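Local coordinates for protein terminal oxygenase component of carbazole 1,9a-dioxygenase (PDB 3GKQ) that serves as the terminal oxygenase of carbazole 1,9a-dioxygenase, a Rieske non-heme iron enzyme that probably passes electrons from its [2Fe-2S] cluster to an iron that activates dioxygen, at residues 19-24 against 369-374; 27-32 against 138-143; 48-53 against 288-293; 131-136 against 154-159. All blocks are in the same frame, centred on the assembly; numbering follows the deposited sequence.

Interaction 1 (19-24 against 369-374)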
# COMPACT_ATOMS: atom_id res chain seq x y z
N ALA A 19 -30.88 1.32 1.38
CA ALA A 19 -29.88 0.29 1.67
C ALA A 19 -29.16 -0.17 0.39
O ALA A 19 -27.96 -0.38 0.40
CB ALA A 19 -30.54 -0.89 2.36
N PRO A 20 -29.90 -0.34 -0.72
CA PRO A 20 -29.24 -0.78 -1.96
C PRO A 20 -28.16 0.21 -2.41
O PRO A 20 -27.09 -0.18 -2.89
CB PRO A 20 -30.39 -0.87 -2.96
CG PRO A 20 -31.56 -1.22 -2.08
CD PRO A 20 -31.36 -0.30 -0.90
N TYR A 21 -28.44 1.50 -2.26
CA TYR A 21 -27.51 2.56 -2.63
C TYR A 21 -26.25 2.41 -1.79
O TYR A 21 -25.13 2.58 -2.29
CB TYR A 21 -28.16 3.92 -2.38
CG TYR A 21 -27.30 5.13 -2.69
CD1 TYR A 21 -27.04 5.51 -4.00
CD2 TYR A 21 -26.78 5.91 -1.66
CE1 TYR A 21 -26.30 6.66 -4.28
CE2 TYR A 21 -26.04 7.06 -1.93
CZ TYR A 21 -25.81 7.43 -3.24
OH TYR A 21 -25.11 8.59 -3.51
N ILE A 22 -26.43 2.09 -0.52
CA ILE A 22 -25.30 1.89 0.38
C ILE A 22 -24.41 0.75 -0.10
O ILE A 22 -23.19 0.80 0.05
CB ILE A 22 -25.79 1.59 1.82
CG1 ILE A 22 -26.40 2.86 2.42
CG2 ILE A 22 -24.62 1.10 2.68
CD1 ILE A 22 -27.03 2.65 3.79
N ASP A 23 -25.02 -0.28 -0.68
CA ASP A 23 -24.26 -1.43 -1.18
C ASP A 23 -23.66 -1.23 -2.57
O ASP A 23 -22.77 -1.98 -2.98
CB ASP A 23 -25.13 -2.69 -1.23
CG ASP A 23 -25.53 -3.18 0.15
OD1 ASP A 23 -24.64 -3.27 1.03
OD2 ASP A 23 -26.72 -3.49 0.35
N ALA A 24 -24.14 -0.21 -3.29
CA ALA A 24 -23.68 0.06 -4.66
C ALA A 24 -22.33 0.76 -4.78
O ALA A 24 -22.20 1.76 -5.49
CB ALA A 24 -24.74 0.86 -5.40
N LEU A 369 -34.70 7.06 -4.71
CA LEU A 369 -35.03 6.79 -6.10
C LEU A 369 -34.00 5.84 -6.72
O LEU A 369 -34.36 4.86 -7.37
CB LEU A 369 -35.11 8.09 -6.91
CG LEU A 369 -35.40 7.96 -8.41
CD1 LEU A 369 -36.27 9.12 -8.88
CD2 LEU A 369 -34.10 7.92 -9.18
N ALA A 370 -32.72 6.13 -6.50
CA ALA A 370 -31.66 5.29 -7.04
C ALA A 370 -31.77 3.86 -6.50
O ALA A 370 -31.57 2.90 -7.24
CB ALA A 370 -30.30 5.87 -6.70
N SER A 371 -32.08 3.74 -5.21
CA SER A 371 -32.21 2.43 -4.57
C SER A 371 -33.36 1.63 -5.16
O SER A 371 -33.24 0.43 -5.41
CB SER A 371 -32.45 2.60 -3.06
OG SER A 371 -31.28 3.07 -2.40
N GLN A 372 -34.48 2.29 -5.37
CA GLN A 372 -35.66 1.63 -5.90
C GLN A 372 -35.64 1.33 -7.40
O GLN A 372 -36.11 0.28 -7.80
CB GLN A 372 -36.91 2.44 -5.56
CG GLN A 372 -38.16 1.94 -6.26
CD GLN A 372 -39.44 2.46 -5.62
OE1 GLN A 372 -39.52 3.63 -5.24
NE2 GLN A 372 -40.44 1.60 -5.52
N TYR A 373 -35.09 2.24 -8.20
CA TYR A 373 -35.11 2.04 -9.65
C TYR A 373 -33.87 1.61 -10.41
O TYR A 373 -33.95 1.38 -11.62
CB TYR A 373 -35.71 3.29 -10.30
CG TYR A 373 -37.12 3.52 -9.85
CD1 TYR A 373 -38.17 2.75 -10.35
CD2 TYR A 373 -37.41 4.45 -8.85
CE1 TYR A 373 -39.47 2.88 -9.86
CE2 TYR A 373 -38.71 4.60 -8.36
CZ TYR A 373 -39.73 3.81 -8.87
OH TYR A 373 -41.01 3.94 -8.38
N ASN A 374 -32.72 1.49 -9.75
CA ASN A 374 -31.53 1.05 -10.47
C ASN A 374 -31.82 -0.36 -10.99
O ASN A 374 -32.59 -1.10 -10.38
CB ASN A 374 -30.31 1.03 -9.54
CG ASN A 374 -30.37 -0.09 -8.52
OD1 ASN A 374 -30.14 -1.26 -8.84
ND2 ASN A 374 -30.69 0.26 -7.27
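A right-angled helix-helix packing joins the two ends of the chain: the short helix 19-23 lies across the last turn of helix 361-373, the C-terminal helix of the Bet v 1-like catalytic domain. The axes of the two short segments come within 7.9 Å and cross at 89°. The small residues Ala370 and Ser371 face the first helix, consistent with this separation. Ser371 is central. Its OG, held beside the backbone N (chi1 -70°), accepts a bent hydrogen bond from Tyr21 N at 3.2 Å and also bonds Arg367 O one turn back in its own helix. Tyr21 lies in the first turn of its helix, so the serine hydroxyl serves an amide with no carbonyl a turn earlier in that helix. Replacing Ser371 by alanine would probably leave Tyr21 N without this acceptor and the two helices joined here by packing alone. The Pro20 ring rests against the same serine, its CD 3.8 Å from Ser371 CB. Tyr21 carries its ring away past Ala370, toward Trp351 and Trp366, and its OH bonds Glu179. Just past the C-terminal helix, Asn374 folds back and donates from ND2 to Ala370 O at 2.8 Å.

Interaction 2 (27-32 against 138-143)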
# COMPACT_ATOMS: atom_id res chain seq x y z
N GLY A 27 -21.29 0.85 -8.35
CA GLY A 27 -22.25 1.38 -9.29
C GLY A 27 -23.42 0.48 -9.61
O GLY A 27 -23.59 -0.59 -9.01
N PHE A 28 -24.22 0.90 -10.58
CA PHE A 28 -25.40 0.14 -10.98
C PHE A 28 -25.21 -0.60 -12.29
O PHE A 28 -24.80 -0.01 -13.31
CB PHE A 28 -26.60 1.07 -11.07
CG PHE A 28 -26.94 1.76 -9.78
CD1 PHE A 28 -27.11 1.02 -8.61
CD2 PHE A 28 -27.12 3.14 -9.74
CE1 PHE A 28 -27.47 1.65 -7.42
CE2 PHE A 28 -27.47 3.78 -8.55
CZ PHE A 28 -27.65 3.03 -7.39
N ARG A 29 -25.50 -1.90 -12.27
CA ARG A 29 -25.37 -2.75 -13.44
C ARG A 29 -26.61 -2.62 -14.32
O ARG A 29 -27.69 -2.25 -13.84
CB ARG A 29 -25.19 -4.21 -13.00
CG ARG A 29 -24.73 -5.16 -14.11
CD ARG A 29 -24.47 -6.58 -13.59
NE ARG A 29 -24.00 -7.47 -14.66
CZ ARG A 29 -22.82 -7.36 -15.26
NH1 ARG A 29 -21.96 -6.41 -14.90
NH2 ARG A 29 -22.49 -8.20 -16.24
N ASN A 30 -26.45 -2.90 -15.60
CA ASN A 30 -27.53 -2.82 -16.58
C ASN A 30 -27.93 -1.39 -16.94
O ASN A 30 -29.12 -1.07 -17.07
CB ASN A 30 -28.75 -3.61 -16.09
CG ASN A 30 -28.45 -5.10 -15.96
OD1 ASN A 30 -28.01 -5.74 -16.92
ND2 ASN A 30 -28.68 -5.66 -14.77
N HIS A 31 -26.93 -0.53 -17.12
CA HIS A 31 -27.13 0.87 -17.49
C HIS A 31 -26.02 1.29 -18.45
O HIS A 31 -24.97 0.64 -18.51
CB HIS A 31 -27.07 1.77 -16.25
CG HIS A 31 -28.26 1.67 -15.35
ND1 HIS A 31 -29.44 2.34 -15.59
CD2 HIS A 31 -28.45 0.98 -14.20
CE1 HIS A 31 -30.30 2.09 -14.62
NE2 HIS A 31 -29.73 1.26 -13.76
N TRP A 32 -26.26 2.37 -19.20
CA TRP A 32 -25.28 2.90 -20.13
C TRP A 32 -24.38 3.88 -19.39
O TRP A 32 -24.84 4.63 -18.54
CB TRP A 32 -25.95 3.66 -21.29
CG TRP A 32 -26.70 2.80 -22.26
CD1 TRP A 32 -28.03 2.51 -22.25
CD2 TRP A 32 -26.15 2.14 -23.41
NE1 TRP A 32 -28.35 1.72 -23.32
CE2 TRP A 32 -27.22 1.47 -24.05
CE3 TRP A 32 -24.87 2.04 -23.96
CZ2 TRP A 32 -27.04 0.72 -25.22
CZ3 TRP A 32 -24.69 1.29 -25.12
CH2 TRP A 32 -25.77 0.64 -25.74
N LEU A 138 -20.99 2.73 -23.14
CA LEU A 138 -20.96 1.27 -23.10
C LEU A 138 -22.09 0.80 -22.20
O LEU A 138 -22.40 1.45 -21.20
CB LEU A 138 -19.64 0.76 -22.53
CG LEU A 138 -18.32 1.13 -23.20
CD1 LEU A 138 -17.19 0.39 -22.49
CD2 LEU A 138 -18.36 0.76 -24.68
N PHE A 139 -22.71 -0.32 -22.56
CA PHE A 139 -23.77 -0.87 -21.71
C PHE A 139 -23.12 -1.98 -20.89
O PHE A 139 -22.53 -2.91 -21.45
CB PHE A 139 -24.91 -1.45 -22.55
CG PHE A 139 -26.08 -1.92 -21.72
CD1 PHE A 139 -26.97 -1.00 -21.18
CD2 PHE A 139 -26.26 -3.27 -21.45
CE1 PHE A 139 -28.04 -1.42 -20.39
CE2 PHE A 139 -27.33 -3.70 -20.66
CZ PHE A 139 -28.22 -2.77 -20.12
N VAL A 140 -23.19 -1.86 -19.57
CA VAL A 140 -22.61 -2.86 -18.69
C VAL A 140 -23.76 -3.62 -18.03
O VAL A 140 -24.45 -3.08 -17.17
CB VAL A 140 -21.75 -2.22 -17.59
CG1 VAL A 140 -21.14 -3.30 -16.70
CG2 VAL A 140 -20.65 -1.37 -18.22
N GLY A 141 -23.95 -4.87 -18.44
CA GLY A 141 -25.03 -5.66 -17.88
C GLY A 141 -25.21 -6.97 -18.62
O GLY A 141 -24.44 -7.28 -19.54
N ASP A 142 -26.22 -7.73 -18.23
CA ASP A 142 -26.50 -9.03 -18.83
C ASP A 142 -27.81 -9.06 -19.61
O ASP A 142 -28.07 -10.00 -20.35
CB ASP A 142 -26.55 -10.08 -17.74
CG ASP A 142 -25.38 -9.97 -16.79
OD1 ASP A 142 -24.25 -10.30 -17.20
OD2 ASP A 142 -25.60 -9.54 -15.63
N GLN A 143 -28.63 -8.03 -19.45
CA GLN A 143 -29.90 -7.99 -20.16
C GLN A 143 -29.81 -7.11 -21.40
O GLN A 143 -28.85 -6.36 -21.59
CB GLN A 143 -31.00 -7.47 -19.24
CG GLN A 143 -30.76 -6.07 -18.69
CD GLN A 143 -31.70 -5.73 -17.56
OE1 GLN A 143 -31.77 -6.47 -16.57
NE2 GLN A 143 -32.42 -4.62 -17.68
O HOH W 1 -27.75 -8.72 -14.56
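Asn30 OD1 takes up two successive backbone amides of segment 138-143: Asp142 N at 3.0 Å and, weakly, Gln143 N at 3.5 Å. Gly141 CA passes close to this oxygen, where a CB would run into it, so glycine suits the site. With CG beside its own backbone N (chi1 -64°), Asn30 also lays its amide against that of Gln143, the two planes stacked 23° apart, while its ND2 bonds Arg375 O. Asn30 has positive phi and, together with His31, faces Val140, forming a G1 beta bulge; Val140 N bonds His31 O at 3.2 Å. Alongside, the extended Arg29 grips Asp142 side-on in a salt bridge, NE to OD2 at 2.8 Å and NH2 to OD1 at 2.9 Å. Both bonds are nearly straight and lie in the guanidinium plane, but reach the carboxylate from above its own plane. NH1 is left for Glu54 and Gln378. Further along, Phe139 CB sits over the Trp32 six-membered ring, 3.6 Å from its centroid, and the Phe139 ring turns its edge to the indole face in a T-shaped pair. Trp32 NE1 bonds His146 O. Strand 31-35 is here an outer strand, within this chain, of a three-stranded antiparallel sheet with 135-140 at its centre, and Leu138 and Val140 pack against strands 47-51 and 54-61.

Interaction 3 (48-53 against 288-293)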
# COMPACT_ATOMS: atom_id res chain seq x y z
N PRO A 48 -7.59 0.97 -23.97
CA PRO A 48 -8.17 0.26 -22.82
C PRO A 48 -8.86 1.22 -21.85
O PRO A 48 -8.43 2.36 -21.68
CB PRO A 48 -6.95 -0.41 -22.19
CG PRO A 48 -5.87 0.59 -22.45
CD PRO A 48 -6.12 1.00 -23.89
N VAL A 49 -9.93 0.76 -21.22
CA VAL A 49 -10.65 1.55 -20.23
C VAL A 49 -11.15 0.61 -19.15
O VAL A 49 -11.16 -0.62 -19.33
CB VAL A 49 -11.89 2.28 -20.83
CG1 VAL A 49 -11.47 3.30 -21.89
CG2 VAL A 49 -12.85 1.26 -21.42
N GLN A 50 -11.56 1.17 -18.02
CA GLN A 50 -12.10 0.37 -16.94
C GLN A 50 -13.29 1.10 -16.34
O GLN A 50 -13.19 2.28 -16.02
CB GLN A 50 -11.05 0.13 -15.84
CG GLN A 50 -11.55 -0.76 -14.70
CD GLN A 50 -10.49 -1.01 -13.64
OE1 GLN A 50 -9.33 -1.27 -13.95
NE2 GLN A 50 -10.89 -0.95 -12.37
N LEU A 51 -14.42 0.41 -16.24
CA LEU A 51 -15.60 1.01 -15.65
C LEU A 51 -16.32 -0.06 -14.84
O LEU A 51 -16.39 -1.22 -15.26
CB LEU A 51 -16.55 1.58 -16.71
CG LEU A 51 -17.39 0.62 -17.54
CD1 LEU A 51 -18.46 1.40 -18.30
CD2 LEU A 51 -16.50 -0.16 -18.50
N LEU A 52 -16.82 0.33 -13.68
CA LEU A 52 -17.52 -0.61 -12.79
C LEU A 52 -16.67 -1.84 -12.48
O LEU A 52 -17.19 -2.94 -12.31
CB LEU A 52 -18.86 -1.02 -13.40
CG LEU A 52 -19.97 0.03 -13.27
CD1 LEU A 52 -19.71 1.20 -14.21
CD2 LEU A 52 -21.31 -0.61 -13.58
N GLY A 53 -15.36 -1.63 -12.39
CA GLY A 53 -14.44 -2.71 -12.08
C GLY A 53 -14.11 -3.66 -13.22
O GLY A 53 -13.32 -4.59 -13.05
N VAL A 288 -18.66 8.23 -13.34
CA VAL A 288 -18.57 6.82 -13.70
C VAL A 288 -17.62 6.03 -12.83
O VAL A 288 -16.42 6.32 -12.77
CB VAL A 288 -18.15 6.67 -15.18
CG1 VAL A 288 -18.27 5.21 -15.60
CG2 VAL A 288 -19.03 7.56 -16.06
N PRO A 289 -18.14 5.01 -12.15
CA PRO A 289 -17.30 4.18 -11.28
C PRO A 289 -16.17 3.54 -12.09
O PRO A 289 -16.41 3.03 -13.18
CB PRO A 289 -18.27 3.11 -10.77
CG PRO A 289 -19.63 3.72 -10.93
CD PRO A 289 -19.51 4.48 -12.23
N ILE A 290 -14.95 3.60 -11.57
CA ILE A 290 -13.81 2.96 -12.23
C ILE A 290 -13.59 1.70 -11.38
O ILE A 290 -13.58 0.58 -11.90
CB ILE A 290 -12.56 3.85 -12.20
CG1 ILE A 290 -12.77 5.06 -13.13
CG2 ILE A 290 -11.34 3.04 -12.65
CD1 ILE A 290 -11.64 6.09 -13.09
N ASP A 291 -13.40 1.90 -10.08
CA ASP A 291 -13.28 0.79 -9.14
C ASP A 291 -13.84 1.38 -7.85
O ASP A 291 -14.39 2.48 -7.87
CB ASP A 291 -11.84 0.29 -8.98
CG ASP A 291 -10.88 1.35 -8.50
OD1 ASP A 291 -11.32 2.30 -7.82
OD2 ASP A 291 -9.67 1.22 -8.78
N GLU A 292 -13.71 0.68 -6.74
CA GLU A 292 -14.28 1.18 -5.49
C GLU A 292 -13.77 2.53 -4.99
O GLU A 292 -14.50 3.25 -4.32
CB GLU A 292 -14.12 0.14 -4.38
CG GLU A 292 -14.97 -1.12 -4.58
CD GLU A 292 -14.29 -2.19 -5.43
OE1 GLU A 292 -13.35 -1.89 -6.20
OE2 GLU A 292 -14.72 -3.37 -5.32
N GLY A 293 -12.53 2.88 -5.33
CA GLY A 293 -11.99 4.14 -4.84
C GLY A 293 -11.80 5.25 -5.85
O GLY A 293 -11.26 6.31 -5.50
O HOH W 2 -8.93 -1.27 -10.25
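Leu52 and Pro289 lie side by side at the apolar centre, Leu52 CD1 3.8 Å from Pro289 CD, and Leu51 CB adds a looser touch on Val288 CG1 at 4.2 Å. Tyr33 and Val140 extend the patch. The backbones meet just outside it. Pro289 O receives Leu52 N at 2.8 Å in a nearly straight bond (N-H...O 170°), though the donor stands above the carbonyl plane, and the CA-H of Leu51 also approaches this oxygen. The next carbonyl is held twice: Gly53 N, at 2.9 Å, and Gln50 NE2, at 3.1 Å, reach Ile290 O from opposite faces of its plane. Gln50 manages this with an extended chain, CG anti to the backbone N (chi1 -178°), which carries the amide past Ile290 to the polar edge. There a water links Gln50 NE2 to Asp291 OD2. The other carboxylate oxygen, OD1, closes an Asx turn by accepting from Gly293 N at 2.8 Å and also bonds His294 ND1. The contact is thus a seam between Rieske strand 47-51 and catalytic-domain strand 282-289, beside His294, which with Asp171 has been seen to bind an iron(II) additional to the His186-His190-Asp334 site.

Interaction 4 (131-136 against 154-159)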
# COMPACT_ATOMS: atom_id res chain seq x y z
N GLU A 131 -22.64 5.78 -29.64
CA GLU A 131 -21.79 6.95 -29.73
C GLU A 131 -22.65 8.15 -30.07
O GLU A 131 -23.21 8.25 -31.16
CB GLU A 131 -20.71 6.71 -30.79
CG GLU A 131 -19.72 7.84 -30.96
CD GLU A 131 -18.49 7.39 -31.72
OE1 GLU A 131 -18.62 6.44 -32.53
OE2 GLU A 131 -17.41 7.97 -31.53
N GLU A 132 -22.77 9.07 -29.11
CA GLU A 132 -23.59 10.26 -29.29
C GLU A 132 -22.95 11.45 -28.61
O GLU A 132 -22.24 11.30 -27.61
CB GLU A 132 -24.98 10.06 -28.69
CG GLU A 132 -25.74 8.83 -29.14
CD GLU A 132 -26.13 8.88 -30.61
OE1 GLU A 132 -26.51 9.97 -31.08
OE2 GLU A 132 -26.06 7.83 -31.28
N LYS A 133 -23.21 12.64 -29.15
CA LYS A 133 -22.69 13.88 -28.59
C LYS A 133 -21.21 13.86 -28.27
O LYS A 133 -20.78 14.43 -27.27
CB LYS A 133 -23.48 14.22 -27.32
CG LYS A 133 -24.97 14.38 -27.56
CD LYS A 133 -25.24 15.45 -28.60
CE LYS A 133 -26.72 15.59 -28.91
NZ LYS A 133 -26.96 16.62 -29.96
N GLY A 134 -20.43 13.21 -29.12
CA GLY A 134 -18.99 13.15 -28.92
C GLY A 134 -18.53 12.22 -27.81
O GLY A 134 -17.39 12.30 -27.37
N LEU A 135 -19.42 11.34 -27.37
CA LEU A 135 -19.08 10.40 -26.30
C LEU A 135 -19.35 8.95 -26.69
O LEU A 135 -20.29 8.67 -27.43
CB LEU A 135 -19.88 10.71 -25.04
CG LEU A 135 -19.62 12.03 -24.31
CD1 LEU A 135 -20.74 12.27 -23.30
CD2 LEU A 135 -18.26 11.98 -23.63
N VAL A 136 -18.52 8.05 -26.20
CA VAL A 136 -18.71 6.63 -26.46
C VAL A 136 -19.31 6.02 -25.19
O VAL A 136 -18.67 6.00 -24.14
CB VAL A 136 -17.37 5.93 -26.79
CG1 VAL A 136 -16.30 6.33 -25.78
CG2 VAL A 136 -17.55 4.41 -26.76
N PRO A 154 -32.67 14.66 -19.40
CA PRO A 154 -33.61 15.10 -20.43
C PRO A 154 -32.95 16.17 -21.31
O PRO A 154 -32.31 17.09 -20.80
CB PRO A 154 -34.76 15.67 -19.61
CG PRO A 154 -34.77 14.80 -18.39
CD PRO A 154 -33.28 14.72 -18.06
N GLY A 155 -33.10 16.02 -22.62
CA GLY A 155 -32.55 16.99 -23.55
C GLY A 155 -31.10 16.83 -23.95
O GLY A 155 -30.62 17.55 -24.83
N PHE A 156 -30.38 15.91 -23.32
CA PHE A 156 -28.97 15.73 -23.66
C PHE A 156 -28.80 15.27 -25.11
O PHE A 156 -27.82 15.63 -25.77
CB PHE A 156 -28.30 14.71 -22.74
CG PHE A 156 -26.84 14.53 -23.02
CD1 PHE A 156 -25.94 15.55 -22.71
CD2 PHE A 156 -26.37 13.37 -23.62
CE1 PHE A 156 -24.59 15.41 -23.01
CE2 PHE A 156 -25.02 13.22 -23.92
CZ PHE A 156 -24.13 14.24 -23.61
N LEU A 157 -29.74 14.48 -25.60
CA LEU A 157 -29.66 13.96 -26.96
C LEU A 157 -30.41 14.79 -28.00
O LEU A 157 -30.61 14.34 -29.13
CB LEU A 157 -30.15 12.51 -27.01
CG LEU A 157 -29.42 11.52 -26.10
CD1 LEU A 157 -30.10 10.16 -26.18
CD2 LEU A 157 -27.96 11.40 -26.52
N ASP A 158 -30.84 16.00 -27.64
CA ASP A 158 -31.55 16.84 -28.59
C ASP A 158 -30.68 17.08 -29.83
O ASP A 158 -29.48 17.33 -29.71
CB ASP A 158 -31.93 18.19 -27.97
CG ASP A 158 -33.08 18.07 -26.99
OD1 ASP A 158 -33.78 17.03 -27.02
OD2 ASP A 158 -33.30 19.01 -26.20
N ALA A 159 -31.30 16.99 -31.00
CA ALA A 159 -30.59 17.17 -32.26
C ALA A 159 -29.79 18.46 -32.38
O ALA A 159 -28.67 18.46 -32.89
CB ALA A 159 -31.58 17.07 -33.42
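With CG beside the backbone N (chi1 -59°) and one bend at chi2 (-58°), the Lys133 chain comes alongside Phe156 before running out straight, while Phe156, with CG anti to its backbone N (chi1 -178°), swings its ring in to meet it. The two side chains slide past each other in opposite directions. Lys133 CB touches the ring at Phe156 CZ (3.8 Å), and CG makes an off-centre CH-pi contact, 4.3 Å from the ring centroid. Beyond the ring, Lys133 CE passes 3.3 Å from Phe156 O, and NZ ends on Asp158 O at 2.6 Å and on Leu161 O. Lys133 and Gly134 form the corner of a type I' turn from Glu132 to Leu135, the tip of the beta hairpin formed by strands 129-132 and 135-140. Opposite it, the chain from Gly155 to Asp158 makes a type I turn. Leu135 CD1 supports the ring from the hairpin side, 3.9 Å from Phe156 CZ, and Leu157 CD2 meets Glu132 CB at 3.9 Å. The far side of the contact belongs to the catalytic domain, where Phe284 and Trp286 pack edge-to-face with Phe156. With a methionine at Lys133, Asp158 O and Leu161 O would probably lose their shared donor, and the loop would be tied to the hairpin tip mainly by apolar touches. The ammonium thus ends on backbone carbonyls, whose dipoles probably help to offset its charge, while its methylenes serve as apolar cover for the phenylalanine.

Overall arrangement
Interactions 1 and 3 join the N-terminal helix 19-23 and the Rieske strand 47-51 to the catalytic domain; interaction 2 knits together the small sheet of 31-35, 135-140 and 129-132, and interaction 4 sets its hairpin tip against the 154-159 loop. Interaction 1 spans nearly the whole sequence, and the other three lie within that span. The centres of interactions 1 and 2 are about 14 Å apart, and Phe28 packs on Asn374 between them. Interactions 2 and 3, centres about 13 Å apart, meet through Val140 and Leu51. Interaction 4 stands farther off, its centre about 26 Å from that of interaction 1. Together they probably hold the Rieske part in a set place on the catalytic domain.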